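PDB 3ORF: dihydropteridine reductase, which catalyses the NAD(P)H-dependent reduction of quinonoid dihydropteridine to its tetrahydro form, as a homodimeric short-chain dehydrogenase/reductase that binds NADH. Local coordinates for residues D171-N176 with P231-L236; F221-S224 with D228-P231. All coordinates share one frame; numbering follows the deposited sequence.

Contact 1: residues D171-N176 with P231-L236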
ATOM      1  N   ASP A 171      11.969  -0.501  -3.994  1.00 22.45           N
ATOM      2  CA  ASP A 171      12.020   0.214  -5.253  1.00 25.08           C
ATOM      3  C   ASP A 171      13.121   1.282  -5.153  1.00 25.02           C
ATOM      4  O   ASP A 171      13.814   1.532  -6.114  1.00 24.90           O
ATOM      5  CB  ASP A 171      10.670   0.915  -5.591  1.00 23.56           C
ATOM      6  CG  ASP A 171       9.680  -0.006  -6.369  1.00 30.87           C
ATOM      7  OD1 ASP A 171       9.933  -1.254  -6.498  1.00 32.31           O
ATOM      8  OD2 ASP A 171       8.595   0.509  -6.796  1.00 32.45           O
ATOM      9  N   LEU A 172      13.286   1.878  -3.978  1.00 25.12           N
ATOM     10  CA  LEU A 172      14.293   2.926  -3.770  1.00 24.01           C
ATOM     11  C   LEU A 172      15.722   2.384  -3.673  1.00 25.10           C
ATOM     12  O   LEU A 172      16.654   3.156  -3.739  1.00 23.72           O
ATOM     13  CB  LEU A 172      13.950   3.784  -2.539  1.00 21.74           C
ATOM     14  CG  LEU A 172      12.665   4.569  -2.668  1.00 22.08           C
ATOM     15  CD1 LEU A 172      12.335   5.307  -1.404  1.00 19.83           C
ATOM     16  CD2 LEU A 172      12.776   5.587  -3.841  1.00 23.66           C
ATOM     17  N   ALA A 173      15.890   1.066  -3.469  1.00 26.88           N
ATOM     18  CA  ALA A 173      17.222   0.405  -3.561  1.00 26.54           C
ATOM     19  C   ALA A 173      17.726   0.295  -5.007  1.00 29.30           C
ATOM     20  O   ALA A 173      18.881   0.054  -5.231  1.00 32.13           O
ATOM     21  CB  ALA A 173      17.119  -1.005  -2.996  1.00 26.87           C
ATOM     22  N   SER A 174      16.849   0.350  -5.990  1.00 29.91           N
ATOM     23  CA  SER A 174      17.237   0.198  -7.372  1.00 30.27           C
ATOM     24  C   SER A 174      17.934   1.476  -7.845  1.00 31.35           C
ATOM     25  O   SER A 174      17.515   2.568  -7.517  1.00 27.96           O
ATOM     26  CB  SER A 174      15.978   0.019  -8.234  1.00 29.92           C
ATOM     27  OG  SER A 174      16.246   0.403  -9.592  1.00 32.49           O
ATOM     28  N   GLU A 175      18.939   1.331  -8.691  1.00 32.58           N
ATOM     29  CA  GLU A 175      19.646   2.521  -9.224  1.00 35.94           C
ATOM     30  C   GLU A 175      18.694   3.377 -10.058  1.00 35.18           C
ATOM     31  O   GLU A 175      19.010   4.503 -10.337  1.00 36.12           O
ATOM     32  CB  GLU A 175      20.856   2.114 -10.134  1.00 36.90           C
ATOM     33  CG  GLU A 175      21.733   0.899  -9.581  1.00 40.14           C
ATOM     34  CD  GLU A 175      22.918   0.482 -10.523  1.00 44.11           C
ATOM     35  OE1 GLU A 175      24.024   1.095 -10.490  1.00 44.43           O
ATOM     36  OE2 GLU A 175      22.742  -0.465 -11.304  1.00 46.00           O
ATOM     37  N   ASN A 176      17.555   2.828 -10.491  1.00 33.73           N
ATOM     38  CA  ASN A 176      16.597   3.603 -11.287  1.00 32.82           C
ATOM     39  C   ASN A 176      15.491   4.185 -10.447  1.00 32.08           C
ATOM     40  O   ASN A 176      14.620   4.856 -10.974  1.00 32.24           O
ATOM     41  CB  ASN A 176      15.944   2.745 -12.339  1.00 34.67           C
ATOM     42  CG  ASN A 176      16.956   2.190 -13.349  1.00 38.36           C
ATOM     43  OD1 ASN A 176      18.063   2.737 -13.499  1.00 42.82           O
ATOM     44  ND2 ASN A 176      16.613   1.066 -13.976  1.00 36.25           N
ATOM     45  N   PRO A 231      23.476  -3.017   5.999  1.00 27.96           N
ATOM     46  CA  PRO A 231      23.010  -4.230   5.290  1.00 26.03           C
ATOM     47  C   PRO A 231      22.925  -3.990   3.782  1.00 25.06           C
ATOM     48  O   PRO A 231      22.882  -2.886   3.329  1.00 22.80           O
ATOM     49  CB  PRO A 231      21.572  -4.430   5.820  1.00 25.09           C
ATOM     50  CG  PRO A 231      21.472  -3.566   7.069  1.00 23.91           C
ATOM     51  CD  PRO A 231      22.502  -2.483   6.953  1.00 26.86           C
ATOM     52  N   THR A 232      22.809  -5.054   3.013  1.00 25.87           N
ATOM     53  CA  THR A 232      22.419  -4.985   1.619  1.00 25.83           C
ATOM     54  C   THR A 232      21.325  -3.950   1.304  1.00 23.78           C
ATOM     55  O   THR A 232      20.284  -3.875   1.957  1.00 21.61           O
ATOM     56  CB  THR A 232      22.000  -6.434   1.080  1.00 25.52           C
ATOM     57  OG1 THR A 232      23.194  -7.204   1.004  1.00 31.70           O
ATOM     58  CG2 THR A 232      21.453  -6.383  -0.329  1.00 27.34           C
ATOM     59  N   ASN A 233      21.515  -3.267   0.188  1.00 22.06           N
ATOM     60  CA  ASN A 233      20.632  -2.183  -0.184  1.00 21.87           C
ATOM     61  C   ASN A 233      19.251  -2.807  -0.409  1.00 22.54           C
ATOM     62  O   ASN A 233      19.104  -3.827  -1.153  1.00 22.57           O
ATOM     63  CB  ASN A 233      21.188  -1.535  -1.494  1.00 20.62           C
ATOM     64  CG  ASN A 233      20.549  -0.171  -1.810  1.00 24.88           C
ATOM     65  OD1 ASN A 233      19.663   0.297  -1.102  1.00 28.85           O
ATOM     66  ND2 ASN A 233      20.997   0.470  -2.885  1.00 26.22           N
ATOM     67  N   GLY A 234      18.245  -2.227   0.227  1.00 20.78           N
ATOM     68  CA  GLY A 234      16.915  -2.774   0.137  1.00 21.45           C
ATOM     69  C   GLY A 234      16.492  -3.762   1.214  1.00 22.52           C
ATOM     70  O   GLY A 234      15.349  -4.255   1.129  1.00 23.39           O
ATOM     71  N   SER A 235      17.384  -4.158   2.132  1.00 22.25           N
ATOM     72  CA  SER A 235      16.970  -5.119   3.199  1.00 22.17           C
ATOM     73  C   SER A 235      15.877  -4.530   4.063  1.00 22.57           C
ATOM     74  O   SER A 235      15.894  -3.314   4.441  1.00 20.85           O
ATOM     75  CB  SER A 235      18.130  -5.381   4.155  1.00 21.83           C
ATOM     76  OG  SER A 235      19.163  -5.982   3.400  1.00 26.71           O
ATOM     77  N   LEU A 236      14.968  -5.387   4.471  1.00 20.20           N
ATOM     78  CA  LEU A 236      14.044  -5.031   5.550  1.00 20.79           C
ATOM     79  C   LEU A 236      14.713  -5.567   6.790  1.00 21.59           C
ATOM     80  O   LEU A 236      14.931  -6.786   6.891  1.00 22.97           O
ATOM     81  CB  LEU A 236      12.724  -5.793   5.325  1.00 19.21           C
ATOM     82  CG  LEU A 236      12.078  -5.436   3.998  1.00 22.98           C
ATOM     83  CD1 LEU A 236      10.697  -6.159   3.825  1.00 19.28           C
ATOM     84  CD2 LEU A 236      11.863  -3.847   3.840  1.00 22.51           C
TER
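Ala173 meets Asn233 and Gly234 where helix 156-172 runs into the following loop, and these three residues make up the whole contact. The dense part is centred on the methyl group of Ala173, which points at the turn and comes to 3.6 Å from CA of Gly234. Gly234 has a positive phi of 93° in the third position of a type II turn running from Thr232 to Ser235; a CB here would be jammed against the preceding carbonyl oxygen and would also crowd the Ala173 methyl. Both the turn geometry and the neighbour across the contact therefore favour glycine. Inside the turn, Thr232 O accepts two bonds, from Ser235 N at 2.9 Å and from Ser235 OG at 2.8 Å.

The looser flank is formed by the Asn233 amide. With CG anti to the backbone N (chi1 -166°), the group lies alongside Ala173 and OD1 stands 3.4 Å from its CB. ND2 comes within 3.2 Å of Ala173 O, but the angle is too poor for a hydrogen bond. What holds the amide is OD1, which accepts from Ser185 N of the neighbouring strand. Further along, on the open side, the backbone N-H of Asn176 is given to Ser174 OG (N to OG 2.9 Å), an ST turn. On this side the second subunit approaches, with its Asn102 bonded to Asn176 O. A glycine-bearing type II turn thus leads into strand 236-242 of the Rossmann-fold sheet, packed against the C-terminal part of helix 156-172.

Contact 2: residues F221-S224 with D228-P231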
ATOM      1  N   PHE A 221      22.779   5.457  13.812  1.00 29.05           N
ATOM      2  CA  PHE A 221      24.042   6.151  13.891  1.00 31.26           C
ATOM      3  C   PHE A 221      25.208   5.308  13.405  1.00 32.29           C
ATOM      4  O   PHE A 221      26.015   5.804  12.645  1.00 34.75           O
ATOM      5  CB  PHE A 221      24.335   6.671  15.295  1.00 32.08           C
ATOM      6  CG  PHE A 221      25.552   7.596  15.324  1.00 35.57           C
ATOM      7  CD1 PHE A 221      25.474   8.860  14.780  1.00 33.36           C
ATOM      8  CD2 PHE A 221      26.737   7.189  15.935  1.00 37.17           C
ATOM      9  CE1 PHE A 221      26.621   9.733  14.834  1.00 43.64           C
ATOM     10  CE2 PHE A 221      27.871   8.024  16.013  1.00 41.65           C
ATOM     11  CZ  PHE A 221      27.829   9.288  15.452  1.00 42.72           C
ATOM     12  N   GLU A 222      25.299   4.049  13.837  1.00 32.63           N
ATOM     13  CA  GLU A 222      26.306   3.106  13.305  1.00 33.66           C
ATOM     14  C   GLU A 222      26.232   2.985  11.770  1.00 33.09           C
ATOM     15  O   GLU A 222      27.263   3.037  11.104  1.00 33.00           O
ATOM     16  CB  GLU A 222      26.233   1.737  14.033  1.00 35.03           C
ATOM     17  CG  GLU A 222      27.072   0.566  13.441  1.00 41.44           C
ATOM     18  CD  GLU A 222      26.715  -0.861  14.030  1.00 50.86           C
ATOM     19  OE1 GLU A 222      25.599  -1.091  14.589  1.00 51.68           O
ATOM     20  OE2 GLU A 222      27.567  -1.781  13.893  1.00 55.32           O
ATOM     21  N   TRP A 223      25.038   2.868  11.195  1.00 32.05           N
ATOM     22  CA  TRP A 223      24.946   2.787   9.750  1.00 32.24           C
ATOM     23  C   TRP A 223      25.310   4.115   9.082  1.00 31.63           C
ATOM     24  O   TRP A 223      25.805   4.113   7.998  1.00 31.82           O
ATOM     25  CB  TRP A 223      23.547   2.381   9.272  1.00 29.92           C
ATOM     26  CG  TRP A 223      23.066   0.951   9.601  1.00 31.40           C
ATOM     27  CD1 TRP A 223      23.809  -0.171   9.827  1.00 28.31           C
ATOM     28  CD2 TRP A 223      21.686   0.547   9.724  1.00 29.57           C
ATOM     29  NE1 TRP A 223      22.970  -1.256  10.086  1.00 29.24           N
ATOM     30  CE2 TRP A 223      21.671  -0.839  10.008  1.00 26.95           C
ATOM     31  CE3 TRP A 223      20.458   1.228   9.576  1.00 28.58           C
ATOM     32  CZ2 TRP A 223      20.491  -1.541  10.205  1.00 28.98           C
ATOM     33  CZ3 TRP A 223      19.259   0.504   9.760  1.00 27.48           C
ATOM     34  CH2 TRP A 223      19.294  -0.848  10.080  1.00 28.31           C
ATOM     35  N   SER A 224      25.002   5.236   9.730  1.00 33.04           N
ATOM     36  CA  SER A 224      25.317   6.589   9.205  1.00 34.53           C
ATOM     37  C   SER A 224      26.819   6.940   9.105  1.00 37.21           C
ATOM     38  O   SER A 224      27.188   7.724   8.244  1.00 38.09           O
ATOM     39  CB  SER A 224      24.656   7.630  10.075  1.00 32.92           C
ATOM     40  OG  SER A 224      23.277   7.424   9.937  1.00 32.94           O
ATOM     41  N   ASP A 228      30.349   0.377   5.956  1.00 41.15           N
ATOM     42  CA  ASP A 228      30.585  -1.074   5.871  1.00 41.53           C
ATOM     43  C   ASP A 228      29.613  -1.879   6.702  1.00 39.50           C
ATOM     44  O   ASP A 228      29.490  -3.062   6.517  1.00 38.69           O
ATOM     45  CB  ASP A 228      31.957  -1.429   6.439  1.00 43.62           C
ATOM     46  CG  ASP A 228      33.126  -1.297   5.413  1.00 49.04           C
ATOM     47  OD1 ASP A 228      34.193  -1.854   5.800  1.00 55.89           O
ATOM     48  OD2 ASP A 228      33.035  -0.642   4.315  1.00 47.80           O
ATOM     49  N   SER A 229      28.994  -1.262   7.700  1.00 37.83           N
ATOM     50  CA  SER A 229      28.178  -2.029   8.598  1.00 36.71           C
ATOM     51  C   SER A 229      26.768  -2.075   8.000  1.00 35.02           C
ATOM     52  O   SER A 229      25.900  -2.702   8.560  1.00 34.42           O
ATOM     53  CB  SER A 229      28.129  -1.373  10.011  1.00 37.37           C
ATOM     54  OG  SER A 229      27.209  -0.278   9.979  1.00 35.03           O
ATOM     55  N   ARG A 230      26.541  -1.363   6.905  1.00 33.56           N
ATOM     56  CA  ARG A 230      25.225  -1.323   6.275  1.00 31.72           C
ATOM     57  C   ARG A 230      24.735  -2.645   5.697  1.00 30.48           C
ATOM     58  O   ARG A 230      25.462  -3.360   4.998  1.00 29.38           O
ATOM     59  CB  ARG A 230      25.179  -0.266   5.173  1.00 33.07           C
ATOM     60  CG  ARG A 230      25.020   1.154   5.712  1.00 30.50           C
ATOM     61  CD  ARG A 230      25.288   2.221   4.555  1.00 31.36           C
ATOM     62  NE  ARG A 230      25.459   3.552   5.133  1.00 32.49           N
ATOM     63  CZ  ARG A 230      25.457   4.719   4.459  1.00 34.74           C
ATOM     64  NH1 ARG A 230      25.283   4.803   3.159  1.00 35.03           N
ATOM     65  NH2 ARG A 230      25.639   5.833   5.112  1.00 34.07           N
ATOM     66  N   PRO A 231      23.476  -3.017   5.999  1.00 27.96           N
ATOM     67  CA  PRO A 231      23.010  -4.230   5.290  1.00 26.03           C
ATOM     68  C   PRO A 231      22.925  -3.990   3.782  1.00 25.06           C
ATOM     69  O   PRO A 231      22.882  -2.886   3.329  1.00 22.80           O
ATOM     70  CB  PRO A 231      21.572  -4.430   5.820  1.00 25.09           C
ATOM     71  CG  PRO A 231      21.472  -3.566   7.069  1.00 23.91           C
ATOM     72  CD  PRO A 231      22.502  -2.483   6.953  1.00 26.86           C
TER
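The side chains of Trp223 and Pro231 cross at about a right angle, with Pro231 CD over one face of the indole. CD sits 3.7 Å from the centroid of the five-membered ring, a CH-pi contact displaced toward the rim near NE1. CG of Pro231 continues past the rim, 3.9 Å from CZ2 of Trp223. A chi1 of -67°, with CG anti to the carbonyl carbon, turns the indole toward Pro231. Trp223 also packs on Leu186 and Ile188 of strand 184-190 and on Val237 of strand 236-242, so the helix end and the turn lie against the Rossmann sheet.

At the edge of the indole, in its plane, Ser229 OG approaches CD1 to 3.4 Å; the hydroxyl has its polar partner in Asn226 O, and the aliphatic CG of Glu222 flanks it at 3.6 Å. Arg230 works along the backbone of the helix. Its chain is extended from CG to NE, passing CB of Trp223, and turns the edge of the guanidinium to Trp223 O. The oxygen lies in the guanidinium plane, and NE donates to it at 2.9 Å in a nearly straight bond of 168°, supplemented by a weak one from NH2 at 3.4 Å. NH1 is bonded to Gly137 O, while Leu139 and Thr184 flank the side chain.

A leucine in place of Arg230 would probably leave Trp223 O and Gly137 O without these donors and free the returning chain to shift against the helix. The chemistry implies a division of labour: Trp223 O, in the last turn of helix 213-225, and Gly137 O, from a separate part of the chain, each take a donor from this arginine, while the adjoining proline packs on the indole without any polar bond.

Overall arrangement
From the N terminus, the chain first enters contact 1 at the C-terminal part of helix 156-172, then crosses strand 184-190 and helices 196-201 and 213-225 before residues 231-236 return to close this long loop. Contact 2 lies within that excursion: 221-224, near the end of helix 213-225, is met by 228-231 after a reversal of only three intervening residues. The short loop is thus contained in the long one, and both end on the same connection into strand 236-242, sharing Pro231, with centres about 14 Å apart. Together they tie this connection to two helices, 156-172 and 213-225, and strand 184-190 neighbours both contacts.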